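PDB 3U4J: NAD-dependent aldehyde dehydrogenase from Sinorhizobium meliloti, which probably oxidises aldehydes, using NAD or NADP as electron acceptor. Local coordinates for residues A[6-11]-A[339-344]; A[303-308]-A[451-456]; A[334-339]-A[381-386]; A[344-347]-A[351-354]. All blocks are in the same frame, centred on the assembly; numbering follows the deposited sequence.

Contacts 1, 3 and 4 form one continuous patch: they share the chain from 334 to 354, met by 6-11 and 381-386. Contact 2 lies apart, its centre about 25 Å from that of contact 1 and its nearest atoms about 7 Å from contact 4. Contacts 1 and 3 are closest, with centres about 5 Å apart: Thr341 OG1 lies 2.7 Å from Asp335 O, and Ile8 O is 2.8 Å from Asp335 N. The step from contact 3 to contact 4 is Leu382 O to Met346 N, 2.9 Å. Of the calcium-site residues, Leu17 is about 6 Å from Asp335, side chain to side chain. Contacts 1 and 2 both reach the second subunit.

Contact 1 (A[6-11]-A[339-344]); sequences NFIAPD and ERTKIG
Ile8 and the pair Arg340-Thr341 meet through van der Waals contacts, the backbones staying 7.2 Å apart at the CA atoms of Ile8 and Thr341. The tip of the isoleucine does most of the work. Ile8 CG1 stands anti to the carbonyl carbon (chi1 -62°) and the chain then runs straight, which carries the terminal methyl CD1 up against both partners: Ile8 CD1 lies 3.6 Å from Arg340 NH2 and 4.0 Å from Arg340 CB. It therefore touches both the root and the far end of the arginine, whose chain bends at a nearly eclipsed chi3 (-13°), bringing NH2 back to the methyl that CB also touches.

On the polar side, Ile8 CD1 sits 3.6 Å from Thr341 OG1. That hydroxyl is already engaged, donating to the main-chain oxygen of Asp335, so the methyl covers a bonded oxygen. Next along the loop, Lys342 makes a cation-pi contact with Trp504 of the second subunit.

This van der Waals contact supplements a backbone pairing: strand 7-8 runs parallel to strand 333-334, with Ile8 bonded through its main chain to Phe333 and Asp335, and the loop 339-344 leads from that second strand toward helix 349-364.

Contact 2 (A[303-308]-A[451-456]); sequences CCISGS and AGRCWI
A methyl group lies over the flat face of a guanidinium: Ile305 CG2 sits 3.5 Å above the plane of the Arg453 group, displaced toward its rim. The same methyl is 3.7 Å from Arg453 NH1 and 3.8 Å from Arg453 CD, so it spans the arginine from the end of its aliphatic chain to an outer nitrogen. The two side chains cross at about a right angle. No polar bond is made between them; what the isoleucine contributes is an apolar cover for one face of a charged group.

The other branch of the isoleucine serves a second neighbour. With Ile305 CG1 in the crowded position between backbone N and carbonyl carbon (chi1 59°), its methyl CD1 reaches Trp455 CH2 at 4.0 Å and Arg453 NH2 at 3.8 Å. Ile305 is held by Arg453 and Trp455, two apart on strand 453-456 with both CB atoms toward the turn. Its place comes from a type I turn over 303-306, closed by Ser306 N to Cys303 O at 3.1 Å. The turn begins with the two cysteines of a Gly-Gln-Cys-Cys sequence that resembles the family's nucleophile motif, so it probably lies by the catalytic site, as in relatives.

The turn leads into strand 307-313, while strand 453-456 pairs with 431-435 and continues the sheet across the interface into the second subunit, where His495 meets the Trp455 ring.

Contact 3 (A[334-339]-A[381-386]); sequences GDPLNE and GLYYAP
Gly334 and Tyr383 bring their backbones to within 6.7 Å, the nearest pair of CA atoms across the two segments. Gly334 ends strand 333-334 with a phi of 130°, a conformation in which a side chain would jam against the preceding carbonyl oxygen. Beyond it the chain reverses in a type I turn from Asp335 to Asn338, closed by Asn338 N to Asp335 O at 3.0 Å. On the other side, the tyrosine stands at the start of strand 383-390.

An Asx turn is superimposed on the reversal: Leu337 N donates to Asp335 OD1 at 3.0 Å, with an N-H...O angle of 159°, meeting the oxygen from well above the carboxylate plane. The other carboxylate oxygen, OD2, takes the backbone N-H of Asp11, so the aspartate ties the turn to the N-terminal segment.

The Tyr383 side chain spans the contact. Its CG is anti to the carbonyl carbon (chi1 -59°), which sends the ring toward the 334-336 backbone. There Tyr383 CE1 lies 3.4 Å from Gly334 C, packing against the peptide itself. Farther along the ring, Pro336 CD comes in at the ring edge, near its plane, 3.3 Å from Tyr383 OH, while Asp335 CA is 3.7 Å from that hydroxyl oxygen. The proline and tyrosine side chains come from opposite directions. The hydroxyl is not left to this apolar neighbour, since it is hydrogen-bonded to the carbonyl oxygen of Gly46, and Phe7 meets the tyrosine ring edge-to-face.

Contact 4 (A[344-347]-A[351-354]); sequences GAMI and HAEK
The first turn of helix 349-364 packs back on the loop that leads into it, a close local contact at the helix N-terminus in which Met346 and Ala352 approach to 5.9 Å at their CA atoms. Three side-chain meetings make it up, all apolar or weakly polar.

Met346, present as selenomethionine, sets the middle of its side chain against Ala352. Its CG stands anti to the carbonyl carbon (chi1 -66°), and Met346 CG comes 3.8 Å from Ala352 CB. Further bends at chi2 and chi3 then turn the end away. The selenium passes beside the histidine: Met346 SE is 4.1 Å from His351 CD2 and 5.1 Å from the His351 ring centroid, lying 74° off the ring normal, an oblique selenium-aromatic approach made at about a right angle between the two side chains.

Ile347 uses its short branch. Ile347 CG2 lies 3.7 Å from His351 CB and 3.9 Å from His351 CG, thus packing where the ring joins its chain. The imidazole has partners beyond the two segments: His351 NE2 is hydrogen-bonded to Phe404 O, and the ring meets Trp171 edge-to-face.

In the wider fold the loop 344-347 runs between helix 349-364 and strand 383-390: Met346 bonds through its backbone to Leu382, just before that strand, and its side chain also touches Tyr384 on the strand.

Contact 1 (A[6-11]-A[339-344])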
loop_
_atom_site.group_PDB
_atom_site.type_symbol
_atom_site.label_atom_id
_atom_site.label_comp_id
_atom_site.label_asym_id
_atom_site.label_seq_id
_atom_site.Cartn_x
_atom_site.Cartn_y
_atom_site.Cartn_z
ATOM N N ASN A 6 7.308 13.367 -49.513
ATOM C CA ASN A 6 7.626 13.293 -48.081
ATOM C C ASN A 6 8.627 12.172 -47.750
ATOM O O ASN A 6 9.015 12.012 -46.590
ATOM C CB ASN A 6 6.351 13.201 -47.217
ATOM C CG ASN A 6 5.446 12.033 -47.598
ATOM O OD1 ASN A 6 5.316 11.681 -48.765
ATOM N ND2 ASN A 6 4.796 11.444 -46.605
ATOM N N PHE A 7 9.053 11.430 -48.778
ATOM C CA PHE A 7 10.046 10.380 -48.631
ATOM C C PHE A 7 11.444 10.991 -48.584
ATOM O O PHE A 7 11.792 11.777 -49.461
ATOM C CB PHE A 7 9.967 9.385 -49.792
ATOM C CG PHE A 7 10.961 8.262 -49.688
ATOM C CD1 PHE A 7 10.970 7.426 -48.566
ATOM C CD2 PHE A 7 11.921 8.056 -50.689
ATOM C CE1 PHE A 7 11.895 6.384 -48.451
ATOM C CE2 PHE A 7 12.851 7.004 -50.583
ATOM C CZ PHE A 7 12.835 6.169 -49.453
ATOM N N ILE A 8 12.238 10.641 -47.564
ATOM C CA ILE A 8 13.623 11.103 -47.481
ATOM C C ILE A 8 14.525 9.935 -47.917
ATOM O O ILE A 8 14.650 8.910 -47.213
ATOM C CB ILE A 8 13.990 11.608 -46.052
ATOM C CG1 ILE A 8 13.118 12.816 -45.670
ATOM C CG2 ILE A 8 15.447 12.006 -45.979
ATOM C CD1 ILE A 8 13.339 13.314 -44.257
ATOM N N ALA A 9 15.120 10.056 -49.096
ATOM C CA ALA A 9 15.883 8.929 -49.641
ATOM C C ALA A 9 17.131 8.732 -48.773
ATOM O O ALA A 9 17.742 9.705 -48.375
ATOM C CB ALA A 9 16.256 9.177 -51.094
ATOM N N PRO A 10 17.479 7.471 -48.450
ATOM C CA PRO A 10 18.697 7.211 -47.695
ATOM C C PRO A 10 19.889 7.866 -48.384
ATOM O O PRO A 10 19.997 7.840 -49.613
ATOM C CB PRO A 10 18.852 5.688 -47.747
ATOM C CG PRO A 10 17.581 5.148 -48.221
ATOM C CD PRO A 10 16.732 6.239 -48.773
ATOM N N ASP A 11 20.766 8.468 -47.601
ATOM C CA ASP A 11 22.003 9.032 -48.144
ATOM C C ASP A 11 23.123 8.021 -47.891
ATOM O O ASP A 11 23.595 7.884 -46.763
ATOM C CB ASP A 11 22.297 10.364 -47.447
ATOM C CG ASP A 11 23.567 11.046 -47.968
ATOM O OD1 ASP A 11 24.326 10.467 -48.771
ATOM O OD2 ASP A 11 23.800 12.189 -47.553
ATOM N N GLU A 339 17.705 13.631 -39.357
ATOM C CA GLU A 339 17.072 14.195 -38.151
ATOM C C GLU A 339 15.612 14.608 -38.373
ATOM O O GLU A 339 14.850 14.677 -37.422
ATOM C CB GLU A 339 17.868 15.410 -37.640
ATOM C CG GLU A 339 19.268 15.056 -37.081
ATOM C CD GLU A 339 19.212 14.325 -35.744
ATOM O OE1 GLU A 339 18.176 14.410 -35.021
ATOM O OE2 GLU A 339 20.215 13.674 -35.397
ATOM N N ARG A 340 15.238 14.870 -39.628
ATOM C CA ARG A 340 13.865 15.268 -39.981
ATOM C C ARG A 340 12.905 14.084 -40.076
ATOM O O ARG A 340 11.688 14.256 -40.007
ATOM C CB ARG A 340 13.846 16.050 -41.318
ATOM C CG ARG A 340 14.643 17.355 -41.290
ATOM C CD ARG A 340 14.640 18.161 -42.644
ATOM N NE ARG A 340 14.147 17.441 -43.834
ATOM C CZ ARG A 340 14.895 17.023 -44.860
ATOM N NH1 ARG A 340 16.218 17.211 -44.896
ATOM N NH2 ARG A 340 14.314 16.402 -45.868
ATOM N N THR A 341 13.442 12.876 -40.224
ATOM C CA THR A 341 12.603 11.689 -40.427
ATOM C C THR A 341 11.732 11.391 -39.202
ATOM O O THR A 341 12.232 11.390 -38.066
ATOM C CB THR A 341 13.483 10.461 -40.772
ATOM O OG1 THR A 341 14.233 10.751 -41.960
ATOM C CG2 THR A 341 12.615 9.215 -41.016
ATOM N N LYS A 342 10.454 11.122 -39.438
ATOM C CA LYS A 342 9.513 10.818 -38.354
ATOM C C LYS A 342 9.126 9.346 -38.368
ATOM O O LYS A 342 8.699 8.805 -37.359
ATOM C CB LYS A 342 8.240 11.692 -38.464
ATOM C CG LYS A 342 8.469 13.200 -38.274
ATOM C CD LYS A 342 8.883 13.591 -36.841
ATOM C CE LYS A 342 7.722 13.539 -35.847
ATOM N NZ LYS A 342 6.518 14.224 -36.431
ATOM N N ILE A 343 9.244 8.718 -39.534
ATOM C CA ILE A 343 8.856 7.331 -39.734
ATOM C C ILE A 343 9.981 6.643 -40.516
ATOM O O ILE A 343 10.404 7.137 -41.546
ATOM C CB ILE A 343 7.538 7.195 -40.537
ATOM C CG1 ILE A 343 6.389 7.967 -39.883
ATOM C CG2 ILE A 343 7.145 5.687 -40.747
ATOM C CD1 ILE A 343 5.224 8.181 -40.811
ATOM N N GLY A 344 10.472 5.518 -40.002
ATOM C CA GLY A 344 11.618 4.833 -40.609
ATOM C C GLY A 344 11.284 3.579 -41.400
ATOM O O GLY A 344 10.290 3.535 -42.135
#

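Contact 2 (A[303-308]-A[451-456])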
loop_
_atom_site.group_PDB
_atom_site.type_symbol
_atom_site.label_atom_id
_atom_site.label_comp_id
_atom_site.label_asym_id
_atom_site.label_seq_id
_atom_site.Cartn_x
_atom_site.Cartn_y
_atom_site.Cartn_z
ATOM N N CYS A 303 4.491 -1.874 -33.589
ATOM C CA CYS A 303 4.284 -1.427 -32.198
ATOM C C CYS A 303 3.044 -2.109 -31.656
ATOM O O CYS A 303 1.947 -2.006 -32.241
ATOM C CB CYS A 303 4.123 0.103 -32.148
ATOM S SG CYS A 303 3.792 0.702 -30.478
ATOM N N CYS A 304 3.215 -2.824 -30.542
ATOM C CA CYS A 304 2.119 -3.566 -29.924
ATOM C C CYS A 304 0.979 -2.663 -29.407
ATOM O O CYS A 304 -0.175 -3.092 -29.370
ATOM C CB CYS A 304 2.677 -4.440 -28.790
ATOM S SG CYS A 304 3.825 -5.709 -29.510
ATOM N N ILE A 305 1.321 -1.438 -29.007
ATOM C CA ILE A 305 0.335 -0.447 -28.537
ATOM C C ILE A 305 -0.088 0.546 -29.643
ATOM O O ILE A 305 -0.596 1.621 -29.360
ATOM C CB ILE A 305 0.831 0.314 -27.262
ATOM C CG1 ILE A 305 2.166 1.057 -27.503
ATOM C CG2 ILE A 305 0.949 -0.676 -26.096
ATOM C CD1 ILE A 305 2.536 2.079 -26.418
ATOM N N SER A 306 0.155 0.175 -30.899
ATOM C CA SER A 306 -0.247 0.979 -32.046
ATOM C C SER A 306 -1.766 1.157 -32.039
ATOM O O SER A 306 -2.506 0.223 -31.690
ATOM C CB SER A 306 0.150 0.242 -33.324
ATOM O OG SER A 306 -0.184 1.005 -34.460
ATOM N N GLY A 307 -2.218 2.355 -32.403
ATOM C CA GLY A 307 -3.622 2.572 -32.711
ATOM C C GLY A 307 -3.882 2.128 -34.151
ATOM O O GLY A 307 -3.935 2.950 -35.076
ATOM N N SER A 308 -4.055 0.830 -34.331
ATOM C CA SER A 308 -4.181 0.239 -35.655
ATOM C C SER A 308 -5.639 0.265 -36.168
ATOM O O SER A 308 -5.882 0.101 -37.366
ATOM C CB SER A 308 -3.616 -1.194 -35.634
ATOM O OG SER A 308 -4.301 -2.001 -34.686
ATOM N N ALA A 451 -8.800 -3.523 -21.911
ATOM C CA ALA A 451 -7.408 -3.359 -22.319
ATOM C C ALA A 451 -6.623 -2.811 -21.128
ATOM O O ALA A 451 -7.168 -2.047 -20.336
ATOM C CB ALA A 451 -7.297 -2.409 -23.493
ATOM N N GLY A 452 -5.368 -3.232 -20.993
ATOM C CA GLY A 452 -4.540 -2.887 -19.812
ATOM C C GLY A 452 -3.835 -1.556 -19.858
ATOM O O GLY A 452 -3.530 -0.984 -18.809
ATOM N N ARG A 453 -3.563 -1.051 -21.063
ATOM C CA ARG A 453 -2.820 0.194 -21.234
ATOM C C ARG A 453 -3.772 1.147 -21.943
ATOM O O ARG A 453 -4.041 0.982 -23.146
ATOM C CB ARG A 453 -1.541 -0.026 -22.071
ATOM C CG ARG A 453 -0.562 -1.036 -21.456
ATOM C CD ARG A 453 0.638 -1.312 -22.358
ATOM N NE ARG A 453 1.583 -0.170 -22.428
ATOM C CZ ARG A 453 2.821 -0.263 -22.930
ATOM N NH1 ARG A 453 3.276 -1.446 -23.333
ATOM N NH2 ARG A 453 3.629 0.797 -22.982
ATOM N N CYS A 454 -4.324 2.101 -21.190
ATOM C CA CYS A 454 -5.368 2.958 -21.725
ATOM C C CYS A 454 -4.933 4.393 -21.698
ATOM O O CYS A 454 -4.096 4.769 -20.866
ATOM C CB CYS A 454 -6.642 2.771 -20.891
ATOM S SG CYS A 454 -7.472 1.227 -21.261
ATOM N N TRP A 455 -5.490 5.188 -22.618
ATOM C CA TRP A 455 -5.179 6.599 -22.700
ATOM C C TRP A 455 -6.487 7.363 -22.948
ATOM O O TRP A 455 -7.373 6.866 -23.660
ATOM C CB TRP A 455 -4.268 6.913 -23.881
ATOM C CG TRP A 455 -2.854 6.658 -23.698
ATOM C CD1 TRP A 455 -1.898 7.576 -23.398
ATOM C CD2 TRP A 455 -2.190 5.398 -23.824
ATOM N NE1 TRP A 455 -0.657 6.966 -23.336
ATOM C CE2 TRP A 455 -0.813 5.627 -23.595
ATOM C CE3 TRP A 455 -2.623 4.093 -24.107
ATOM C CZ2 TRP A 455 0.141 4.592 -23.621
ATOM C CZ3 TRP A 455 -1.668 3.069 -24.156
ATOM C CH2 TRP A 455 -0.306 3.331 -23.911
ATOM N N ILE A 456 -6.597 8.546 -22.353
ATOM C CA ILE A 456 -7.667 9.475 -22.722
ATOM C C ILE A 456 -7.025 10.703 -23.356
ATOM O O ILE A 456 -6.100 11.278 -22.771
ATOM C CB ILE A 456 -8.585 9.871 -21.493
ATOM C CG1 ILE A 456 -9.474 8.688 -21.104
ATOM C CG2 ILE A 456 -9.496 11.096 -21.862
ATOM C CD1 ILE A 456 -10.270 8.874 -19.827
#

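Contact 3 (A[334-339]-A[381-386])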
loop_
_atom_site.group_PDB
_atom_site.type_symbol
_atom_site.label_atom_id
_atom_site.label_comp_id
_atom_site.label_asym_id
_atom_site.label_seq_id
_atom_site.Cartn_x
_atom_site.Cartn_y
_atom_site.Cartn_z
ATOM N N GLY A 334 11.421 7.733 -44.211
ATOM C CA GLY A 334 12.607 7.335 -44.975
ATOM C C GLY A 334 13.871 7.244 -44.135
ATOM O O GLY A 334 13.849 6.738 -43.018
ATOM N N ASP A 335 14.954 7.783 -44.678
ATOM C CA ASP A 335 16.284 7.660 -44.105
ATOM C C ASP A 335 16.304 7.786 -42.567
ATOM O O ASP A 335 16.168 8.894 -42.043
ATOM C CB ASP A 335 17.198 8.727 -44.711
ATOM C CG ASP A 335 18.679 8.515 -44.344
ATOM O OD1 ASP A 335 19.002 7.571 -43.570
ATOM O OD2 ASP A 335 19.520 9.304 -44.829
ATOM N N PRO A 336 16.494 6.657 -41.854
ATOM C CA PRO A 336 16.530 6.737 -40.386
ATOM C C PRO A 336 17.623 7.646 -39.827
ATOM O O PRO A 336 17.502 8.102 -38.696
ATOM C CB PRO A 336 16.715 5.285 -39.939
ATOM C CG PRO A 336 16.217 4.449 -41.121
ATOM C CD PRO A 336 16.594 5.265 -42.336
ATOM N N LEU A 337 18.667 7.934 -40.608
ATOM C CA LEU A 337 19.785 8.747 -40.126
ATOM C C LEU A 337 19.525 10.232 -40.273
ATOM O O LEU A 337 20.297 11.046 -39.760
ATOM C CB LEU A 337 21.089 8.387 -40.857
ATOM C CG LEU A 337 21.604 6.971 -40.592
ATOM C CD1 LEU A 337 22.943 6.759 -41.305
ATOM C CD2 LEU A 337 21.754 6.756 -39.073
ATOM N N ASN A 338 18.449 10.589 -40.984
ATOM C CA ASN A 338 18.089 12.007 -41.125
ATOM C C ASN A 338 17.300 12.497 -39.914
ATOM O O ASN A 338 16.336 11.859 -39.503
ATOM C CB ASN A 338 17.280 12.225 -42.402
ATOM C CG ASN A 338 17.259 13.675 -42.824
ATOM O OD1 ASN A 338 16.834 14.548 -42.057
ATOM N ND2 ASN A 338 17.709 13.944 -44.057
ATOM N N GLU A 339 17.705 13.631 -39.357
ATOM C CA GLU A 339 17.072 14.195 -38.151
ATOM C C GLU A 339 15.612 14.608 -38.373
ATOM O O GLU A 339 14.850 14.677 -37.422
ATOM C CB GLU A 339 17.868 15.410 -37.640
ATOM C CG GLU A 339 19.268 15.056 -37.081
ATOM C CD GLU A 339 19.212 14.325 -35.744
ATOM O OE1 GLU A 339 18.176 14.410 -35.021
ATOM O OE2 GLU A 339 20.215 13.674 -35.397
ATOM N N GLY A 381 16.241 0.739 -49.680
ATOM C CA GLY A 381 16.046 0.039 -48.408
ATOM C C GLY A 381 14.625 -0.459 -48.258
ATOM O O GLY A 381 13.890 -0.587 -49.250
ATOM N N LEU A 382 14.229 -0.730 -47.019
ATOM C CA LEU A 382 12.907 -1.297 -46.745
ATOM C C LEU A 382 11.958 -0.229 -46.202
ATOM O O LEU A 382 12.037 0.166 -45.025
ATOM C CB LEU A 382 13.017 -2.486 -45.791
ATOM C CG LEU A 382 14.032 -3.579 -46.154
ATOM C CD1 LEU A 382 14.401 -4.484 -44.963
ATOM C CD2 LEU A 382 13.537 -4.402 -47.337
ATOM N N TYR A 383 11.082 0.267 -47.066
ATOM C CA TYR A 383 10.150 1.307 -46.655
ATOM C C TYR A 383 8.747 1.012 -47.161
ATOM O O TYR A 383 8.570 0.636 -48.336
ATOM C CB TYR A 383 10.603 2.662 -47.178
ATOM C CG TYR A 383 11.984 3.060 -46.686
ATOM C CD1 TYR A 383 12.159 3.589 -45.411
ATOM C CD2 TYR A 383 13.109 2.916 -47.512
ATOM C CE1 TYR A 383 13.441 3.968 -44.958
ATOM C CE2 TYR A 383 14.383 3.277 -47.078
ATOM C CZ TYR A 383 14.537 3.814 -45.790
ATOM O OH TYR A 383 15.776 4.180 -45.347
ATOM N N TYR A 384 7.761 1.208 -46.286
ATOM C CA TYR A 384 6.366 1.010 -46.652
ATOM C C TYR A 384 5.621 2.328 -46.490
ATOM O O TYR A 384 5.807 3.025 -45.502
ATOM C CB TYR A 384 5.729 -0.131 -45.840
ATOM C CG TYR A 384 4.535 -0.701 -46.574
ATOM C CD1 TYR A 384 4.697 -1.754 -47.479
ATOM C CD2 TYR A 384 3.272 -0.128 -46.440
ATOM C CE1 TYR A 384 3.604 -2.252 -48.232
ATOM C CE2 TYR A 384 2.178 -0.621 -47.161
ATOM C CZ TYR A 384 2.358 -1.677 -48.052
ATOM O OH TYR A 384 1.295 -2.152 -48.759
ATOM N N ALA A 385 4.804 2.695 -47.476
ATOM C CA ALA A 385 4.131 3.986 -47.439
ATOM C C ALA A 385 3.088 4.063 -46.310
ATOM O O ALA A 385 2.441 3.077 -46.013
ATOM C CB ALA A 385 3.452 4.249 -48.770
ATOM N N PRO A 386 2.931 5.242 -45.680
ATOM C CA PRO A 386 1.812 5.421 -44.768
ATOM C C PRO A 386 0.500 5.059 -45.467
ATOM O O PRO A 386 0.218 5.551 -46.586
ATOM C CB PRO A 386 1.855 6.915 -44.463
ATOM C CG PRO A 386 3.286 7.252 -44.547
ATOM C CD PRO A 386 3.808 6.431 -45.699
#

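Contact 4 (A[344-347]-A[351-354])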
loop_
_atom_site.group_PDB
_atom_site.type_symbol
_atom_site.label_atom_id
_atom_site.label_comp_id
_atom_site.label_asym_id
_atom_site.label_seq_id
_atom_site.Cartn_x
_atom_site.Cartn_y
_atom_site.Cartn_z
ATOM N N GLY A 344 10.472 5.518 -40.002
ATOM C CA GLY A 344 11.618 4.833 -40.609
ATOM C C GLY A 344 11.284 3.579 -41.400
ATOM O O GLY A 344 10.290 3.535 -42.135
ATOM N N ALA A 345 12.131 2.564 -41.262
ATOM C CA ALA A 345 12.121 1.430 -42.182
ATOM C C ALA A 345 11.339 0.262 -41.607
ATOM O O ALA A 345 11.151 0.183 -40.384
ATOM C CB ALA A 345 13.592 1.001 -42.502
HETATM N N MSE A 346 10.890 -0.639 -42.483
HETATM C CA MSE A 346 10.396 -1.953 -42.076
HETATM C C MSE A 346 11.601 -2.782 -41.608
HETATM O O MSE A 346 12.693 -2.672 -42.186
HETATM C CB MSE A 346 9.737 -2.701 -43.257
HETATM C CG MSE A 346 8.451 -2.108 -43.830
HETATM SE SE MSE A 346 6.929 -2.193 -42.553
HETATM C CE MSE A 346 7.313 -0.515 -41.684
ATOM N N ILE A 347 11.402 -3.634 -40.603
ATOM C CA ILE A 347 12.517 -4.377 -39.999
ATOM C C ILE A 347 13.213 -5.367 -40.977
ATOM O O ILE A 347 14.440 -5.571 -40.901
ATOM C CB ILE A 347 12.070 -5.119 -38.722
ATOM C CG1 ILE A 347 13.285 -5.505 -37.862
ATOM C CG2 ILE A 347 11.199 -6.352 -39.059
ATOM C CD1 ILE A 347 13.945 -4.336 -37.147
ATOM N N HIS A 351 9.148 -9.130 -43.278
ATOM C CA HIS A 351 8.111 -8.356 -42.597
ATOM C C HIS A 351 7.375 -7.415 -43.551
ATOM O O HIS A 351 6.152 -7.340 -43.504
ATOM C CB HIS A 351 8.669 -7.582 -41.398
ATOM C CG HIS A 351 7.604 -6.951 -40.563
ATOM N ND1 HIS A 351 6.771 -7.685 -39.753
ATOM C CD2 HIS A 351 7.220 -5.658 -40.429
ATOM C CE1 HIS A 351 5.921 -6.873 -39.147
ATOM N NE2 HIS A 351 6.168 -5.636 -39.545
ATOM N N ALA A 352 8.122 -6.705 -44.403
ATOM C CA ALA A 352 7.514 -5.818 -45.402
ATOM C C ALA A 352 6.517 -6.578 -46.312
ATOM O O ALA A 352 5.438 -6.073 -46.608
ATOM C CB ALA A 352 8.600 -5.095 -46.239
ATOM N N GLU A 353 6.887 -7.781 -46.742
ATOM C CA GLU A 353 6.004 -8.618 -47.578
ATOM C C GLU A 353 4.719 -9.008 -46.831
ATOM O O GLU A 353 3.630 -8.942 -47.395
ATOM C CB GLU A 353 6.739 -9.856 -48.107
ATOM C CG GLU A 353 7.740 -9.520 -49.248
ATOM C CD GLU A 353 8.788 -10.631 -49.539
ATOM O OE1 GLU A 353 8.775 -11.704 -48.887
ATOM O OE2 GLU A 353 9.640 -10.421 -50.440
ATOM N N LYS A 354 4.853 -9.372 -45.558
ATOM C CA LYS A 354 3.695 -9.674 -44.733
ATOM C C LYS A 354 2.769 -8.458 -44.595
ATOM O O LYS A 354 1.547 -8.583 -44.793
ATOM C CB LYS A 354 4.122 -10.194 -43.358
ATOM C CG LYS A 354 3.001 -10.858 -42.575
ATOM C CD LYS A 354 3.528 -11.340 -41.228
ATOM C CE LYS A 354 2.604 -12.377 -40.592
ATOM N NZ LYS A 354 2.981 -12.619 -39.167
#